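Local coordinates for copper-transporting ATPase PAA2, chloroplastic (Arabidopsis thaliana, PDB 5LBK), which moves copper across the chloroplast thylakoid membrane at the expense of ATP, the present chain being its nucleotide-binding N-domain, at residues A24-K29 against K49-R54; D69-A74 against V121-E126. All coordinates share one frame; numbering follows the deposited sequence.

Contact 1: residues A24-K29 against K49-R54; sequences AAAVEK and KTPETR
Ala26 and Thr50 have the closest pair of CA atoms, 5.3 Å apart, and the side chains around them divide the contact into a small apolar patch and two polar links. The methyl of Ala26 points at the loop 49-54: its CB lies 3.6 Å from the carbonyl O of Pro51 and 3.9 Å from Pro51 CG, and the CG and CD side of the proline ring packs against this methyl. One residue back, Ala25 CB meets the methyl CG2 of Thr50 at 3.7 Å.

The first polar link comes from Lys29, just past the helix end. Its chain kinks at chi2 (64°) and then runs extended, bringing NZ tip to tip with the Thr50 hydroxyl, where NZ donates a hydrogen bond to OG1 at 3.1 Å. Thr50 thereby uses both branches, OG1 for the lysine and CG2 for the alanine. The second link is a water that donates to Ala26 O at 2.6 Å and is hydrogen-bonded to Thr53 OG1 at 2.9 Å, bridging two oxygens that stand 4.1 Å from each other.

The contact thus fastens the C-terminal end of helix 17-27 to the connection between helix 34-45 and strand 56-59. Ala26, Pro51 and Thr53 all touch Ile68 of strand 63-68, while Ala25 also packs on Ala43 of helix 34-45.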
loop_
_atom_site.group_PDB
_atom_site.type_symbol
_atom_site.label_atom_id
_atom_site.label_comp_id
_atom_site.label_asym_id
_atom_site.label_seq_id
_atom_site.Cartn_x
_atom_site.Cartn_y
_atom_site.Cartn_z
ATOM N N ALA A 24 0.495 4.521 -1.967
ATOM C CA ALA A 24 -0.442 4.143 -0.912
ATOM C C ALA A 24 -1.227 5.367 -0.437
ATOM O O ALA A 24 -2.431 5.293 -0.200
ATOM C CB ALA A 24 0.290 3.502 0.249
ATOM N N ALA A 25 -0.549 6.492 -0.268
ATOM C CA ALA A 25 -1.265 7.703 0.141
ATOM C C ALA A 25 -2.228 8.221 -0.934
ATOM O O ALA A 25 -3.269 8.827 -0.600
ATOM C CB ALA A 25 -0.245 8.777 0.518
ATOM N N ALA A 26 -1.912 8.024 -2.218
ATOM C CA ALA A 26 -2.862 8.383 -3.271
ATOM C C ALA A 26 -4.152 7.599 -3.123
ATOM O O ALA A 26 -5.253 8.152 -3.271
ATOM C CB ALA A 26 -2.274 8.119 -4.652
ATOM N N VAL A 27 -4.033 6.296 -2.850
ATOM C CA VAL A 27 -5.226 5.478 -2.644
ATOM C C VAL A 27 -5.946 5.858 -1.356
ATOM O O VAL A 27 -7.197 5.860 -1.315
ATOM C CB VAL A 27 -4.837 3.983 -2.660
ATOM C CG1 VAL A 27 -6.020 3.130 -2.362
ATOM C CG2 VAL A 27 -4.306 3.620 -3.979
ATOM N N GLU A 28 -5.210 6.161 -0.300
ATOM C CA GLU A 28 -5.767 6.421 1.021
ATOM C C GLU A 28 -6.200 7.870 1.212
ATOM O O GLU A 28 -6.620 8.217 2.310
ATOM C CB GLU A 28 -4.759 6.041 2.090
ATOM C CG GLU A 28 -4.440 4.555 2.090
ATOM C CD GLU A 28 -5.496 3.751 2.765
ATOM O OE1 GLU A 28 -5.262 3.332 3.910
ATOM O OE2 GLU A 28 -6.567 3.589 2.180
ATOM N N LYS A 29 -6.169 8.675 0.147
ATOM C CA LYS A 29 -6.255 10.133 0.242
ATOM C C LYS A 29 -7.400 10.600 1.139
ATOM O O LYS A 29 -7.200 11.409 2.057
ATOM C CB LYS A 29 -6.409 10.717 -1.162
ATOM C CG LYS A 29 -5.982 12.202 -1.308
ATOM C CD LYS A 29 -4.482 12.393 -1.042
ATOM C CE LYS A 29 -4.087 13.829 -1.209
ATOM N NZ LYS A 29 -2.670 14.095 -0.759
ATOM N N LYS A 49 4.544 14.357 -3.150
ATOM C CA LYS A 49 3.405 14.719 -3.983
ATOM C C LYS A 49 2.703 13.442 -4.416
ATOM O O LYS A 49 3.303 12.602 -5.095
ATOM C CB LYS A 49 3.844 15.514 -5.208
ATOM C CG LYS A 49 2.697 16.034 -6.056
ATOM C CD LYS A 49 1.967 17.196 -5.379
ATOM C CE LYS A 49 2.853 18.445 -5.289
ATOM N NZ LYS A 49 2.091 19.633 -4.817
ATOM N N THR A 50 1.431 13.304 -4.043
ATOM C CA THR A 50 0.744 12.077 -4.395
ATOM C C THR A 50 0.161 12.195 -5.806
ATOM O O THR A 50 -0.356 13.251 -6.175
ATOM C CB THR A 50 -0.374 11.770 -3.383
ATOM O OG1 THR A 50 -1.272 12.885 -3.309
ATOM C CG2 THR A 50 0.204 11.518 -1.993
ATOM N N PRO A 51 0.226 11.142 -6.616
ATOM C CA PRO A 51 -0.383 11.205 -7.948
ATOM C C PRO A 51 -1.901 11.293 -7.881
ATOM O O PRO A 51 -2.546 10.886 -6.909
ATOM C CB PRO A 51 0.057 9.901 -8.614
ATOM C CG PRO A 51 0.277 8.976 -7.485
ATOM C CD PRO A 51 0.879 9.847 -6.383
ATOM N N GLU A 52 -2.464 11.836 -8.956
ATOM C CA GLU A 52 -3.893 12.088 -9.014
ATOM C C GLU A 52 -4.660 10.785 -9.211
ATOM O O GLU A 52 -4.144 9.788 -9.721
ATOM C CB GLU A 52 -4.222 13.065 -10.143
ATOM C CG GLU A 52 -3.573 14.439 -10.000
ATOM C CD GLU A 52 -4.124 15.252 -8.841
ATOM O OE1 GLU A 52 -5.047 14.769 -8.161
ATOM O OE2 GLU A 52 -3.641 16.386 -8.619
ATOM N N THR A 53 -5.915 10.800 -8.778
ATOM C CA THR A 53 -6.798 9.664 -8.977
ATOM C C THR A 53 -8.210 10.165 -9.215
ATOM O O THR A 53 -8.669 11.077 -8.527
ATOM C CB THR A 53 -6.818 8.727 -7.772
ATOM O OG1 THR A 53 -7.313 9.423 -6.625
ATOM C CG2 THR A 53 -5.453 8.210 -7.492
ATOM N N ARG A 54 -8.909 9.539 -10.153
ATOM C CA ARG A 54 -10.333 9.789 -10.320
ATOM C C ARG A 54 -11.050 8.468 -10.087
ATOM O O ARG A 54 -11.140 7.622 -10.979
ATOM C CB ARG A 54 -10.681 10.371 -11.687
ATOM C CG ARG A 54 -12.202 10.445 -11.912
ATOM C CD ARG A 54 -12.598 11.578 -12.858
ATOM N NE ARG A 54 -14.047 11.794 -12.917
ATOM C CZ ARG A 54 -14.743 12.523 -12.043
ATOM N NH1 ARG A 54 -16.055 12.663 -12.199
ATOM N NH2 ARG A 54 -14.141 13.107 -11.005
HETATM O O HOH W 1 -6.009 10.480 -4.275
#

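Contact 2: residues D69-A74 against V121-E126; sequences DGRFVA and VGREGE
Strands 71-76 and 117-123 pair here as antiparallel neighbours in the middle of the six-stranded sheet of the N-domain; the axes of 71-74 and 121-123 approach to 4.6 Å, with N-to-C directions 162° apart. Ala74 and Gly122 form a hydrogen-bonded pair: Ala74 N donates to Gly122 O at 2.8 Å, and Gly122 N returns a bond to Ala74 O at 2.9 Å. Val73 and Arg123 follow as a non-hydrogen-bonded pair. Beyond them, Glu124 N donates a nearly straight bond to Phe72 O at 2.9 Å, so the backbone link persists where strand 117-123 gives way to the turn.

Val73 and Arg123 share one face of the sheet, where Val73 CG2 lies against the aliphatic CG and CD of the arginine. With CG anti to the backbone N (chi1 -174°) and the chain extended as far as NE, the Arg123 side chain crosses that of Arg71 at about a right angle, the guanidinium planes turned 60° apart. Arg71 CG then sits over one face of the Arg123 guanidinium, 3.3 Å from Arg123 NH2. The two NH1 atoms are 4.0 Å apart; the salt bridge from Arg123 NH1 to Glu126 OE1, 2.9 Å long, probably offsets this like-charge proximity and holds the guanidinium in place across the turn. Phe72 and Glu124 run side by side, with the carboxylate OE1 at the ring edge, 3.6 Å from CD2.

Tyr15 OH is a further hydrogen-bond partner of Glu126 OE1. Helix 17-27 covers the Val73 face through Val27, Ala24 and Met23, whereas Ala74 meets Trp80 and Arg84 of helix 78-84; strands 63-68 and 127-134 flank the pair.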
loop_
_atom_site.group_PDB
_atom_site.type_symbol
_atom_site.label_atom_id
_atom_site.label_comp_id
_atom_site.label_asym_id
_atom_site.label_seq_id
_atom_site.Cartn_x
_atom_site.Cartn_y
_atom_site.Cartn_z
ATOM N N ASP A 69 -2.176 6.407 -12.565
ATOM C CA ASP A 69 -1.509 6.501 -13.861
ATOM C C ASP A 69 -1.713 5.241 -14.708
ATOM O O ASP A 69 -0.770 4.635 -15.222
ATOM C CB ASP A 69 -0.024 6.796 -13.674
ATOM C CG ASP A 69 0.633 7.227 -14.953
ATOM O OD1 ASP A 69 0.573 8.433 -15.266
ATOM O OD2 ASP A 69 1.192 6.360 -15.653
ATOM N N GLY A 70 -2.974 4.855 -14.877
ATOM C CA GLY A 70 -3.302 3.805 -15.822
ATOM C C GLY A 70 -3.234 2.393 -15.281
ATOM O O GLY A 70 -3.516 1.447 -16.029
ATOM N N ARG A 71 -2.893 2.217 -14.006
ATOM C CA ARG A 71 -2.852 0.901 -13.380
ATOM C C ARG A 71 -3.564 0.922 -12.046
ATOM O O ARG A 71 -3.419 1.872 -11.272
ATOM C CB ARG A 71 -1.432 0.448 -13.168
ATOM C CG ARG A 71 -0.774 -0.065 -14.450
ATOM C CD ARG A 71 -1.134 -1.540 -14.682
ATOM N NE ARG A 71 -0.896 -1.937 -16.064
ATOM C CZ ARG A 71 0.281 -2.255 -16.584
ATOM N NH1 ARG A 71 1.375 -2.231 -15.835
ATOM N NH2 ARG A 71 0.353 -2.597 -17.868
ATOM N N PHE A 72 -4.312 -0.140 -11.760
ATOM C CA PHE A 72 -4.946 -0.256 -10.459
ATOM C C PHE A 72 -3.916 -0.583 -9.380
ATOM O O PHE A 72 -2.994 -1.379 -9.594
ATOM C CB PHE A 72 -6.046 -1.313 -10.492
ATOM C CG PHE A 72 -7.316 -0.788 -11.147
ATOM C CD1 PHE A 72 -8.124 0.114 -10.473
ATOM C CD2 PHE A 72 -7.616 -1.098 -12.456
ATOM C CE1 PHE A 72 -9.265 0.632 -11.111
ATOM C CE2 PHE A 72 -8.733 -0.586 -13.060
ATOM C CZ PHE A 72 -9.528 0.297 -12.379
ATOM N N VAL A 73 -4.106 0.029 -8.213
ATOM C CA VAL A 73 -3.288 -0.136 -7.007
ATOM C C VAL A 73 -4.257 -0.388 -5.862
ATOM O O VAL A 73 -5.317 0.262 -5.788
ATOM C CB VAL A 73 -2.427 1.115 -6.723
ATOM C CG1 VAL A 73 -1.665 0.970 -5.350
ATOM C CG2 VAL A 73 -1.458 1.392 -7.898
ATOM N N ALA A 74 -3.958 -1.376 -5.040
ATOM C CA ALA A 74 -4.795 -1.770 -3.905
ATOM C C ALA A 74 -3.995 -1.675 -2.604
ATOM O O ALA A 74 -2.818 -1.999 -2.579
ATOM C CB ALA A 74 -5.333 -3.179 -4.127
ATOM N N VAL A 121 0.464 -3.165 -0.041
ATOM C CA VAL A 121 0.299 -2.389 -1.260
ATOM C C VAL A 121 0.545 -3.271 -2.475
ATOM O O VAL A 121 1.607 -3.900 -2.601
ATOM C CB VAL A 121 1.229 -1.167 -1.274
ATOM C CG1 VAL A 121 0.932 -0.289 -2.459
ATOM C CG2 VAL A 121 1.039 -0.421 0.030
ATOM N N GLY A 122 -0.416 -3.300 -3.397
ATOM C CA GLY A 122 -0.289 -4.101 -4.595
ATOM C C GLY A 122 -0.652 -3.338 -5.856
ATOM O O GLY A 122 -1.401 -2.366 -5.811
ATOM N N ARG A 123 -0.080 -3.772 -6.989
ATOM C CA ARG A 123 -0.330 -3.119 -8.282
ATOM C C ARG A 123 -0.626 -4.119 -9.390
ATOM O O ARG A 123 0.081 -5.121 -9.513
ATOM C CB ARG A 123 0.866 -2.257 -8.682
ATOM C CG ARG A 123 0.650 -1.439 -9.917
ATOM C CD ARG A 123 1.695 -0.367 -9.903
ATOM N NE ARG A 123 1.648 0.464 -11.066
ATOM C CZ ARG A 123 2.228 0.179 -12.221
ATOM N NH1 ARG A 123 2.916 -0.948 -12.389
ATOM N NH2 ARG A 123 2.096 1.032 -13.214
ATOM N N GLU A 124 -1.639 -3.832 -10.238
ATOM C CA GLU A 124 -2.026 -4.793 -11.264
ATOM C C GLU A 124 -0.825 -5.036 -12.178
ATOM O O GLU A 124 -0.108 -4.106 -12.549
ATOM C CB GLU A 124 -3.225 -4.320 -12.084
ATOM C CG GLU A 124 -3.983 -5.492 -12.803
ATOM C CD GLU A 124 -5.431 -5.180 -13.130
ATOM O OE1 GLU A 124 -5.734 -3.996 -13.365
ATOM O OE2 GLU A 124 -6.248 -6.136 -13.202
ATOM N N GLY A 125 -0.630 -6.288 -12.565
ATOM C CA GLY A 125 0.497 -6.669 -13.389
ATOM C C GLY A 125 1.761 -6.987 -12.627
ATOM O O GLY A 125 2.734 -7.435 -13.245
ATOM N N GLU A 126 1.784 -6.778 -11.310
ATOM C CA GLU A 126 2.985 -6.939 -10.506
ATOM C C GLU A 126 2.717 -7.714 -9.228
ATOM O O GLU A 126 3.624 -8.315 -8.658
ATOM C CB GLU A 126 3.565 -5.579 -10.107
ATOM C CG GLU A 126 4.142 -4.767 -11.226
ATOM C CD GLU A 126 4.921 -3.613 -10.689
ATOM O OE1 GLU A 126 4.316 -2.550 -10.459
ATOM O OE2 GLU A 126 6.133 -3.790 -10.439
#

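In the fold
Contact 1 closes before contact 2 opens along the chain, and their centres lie about 12 Å apart. Helix 17-27 joins them: its last turn meets the loop 49-54 in contact 1, while other side chains of that helix pack on the paired strands of contact 2. Two direct touches show this, Val27 CG2 to Val73 O at 3.9 Å and Ala24 CB to Val121 CG2 at 4.0 Å. Strand 63-68 is a second common neighbour, since Ile68 meets residues of both contacts. Contact 2 ties two central strands of the sheet, and contact 1 links a helix packed on that sheet to the lead-in of edge strand 56-59; both thus belong to the packing of helix 17-27 and its neighbours on the sheet of the nucleotide-binding domain.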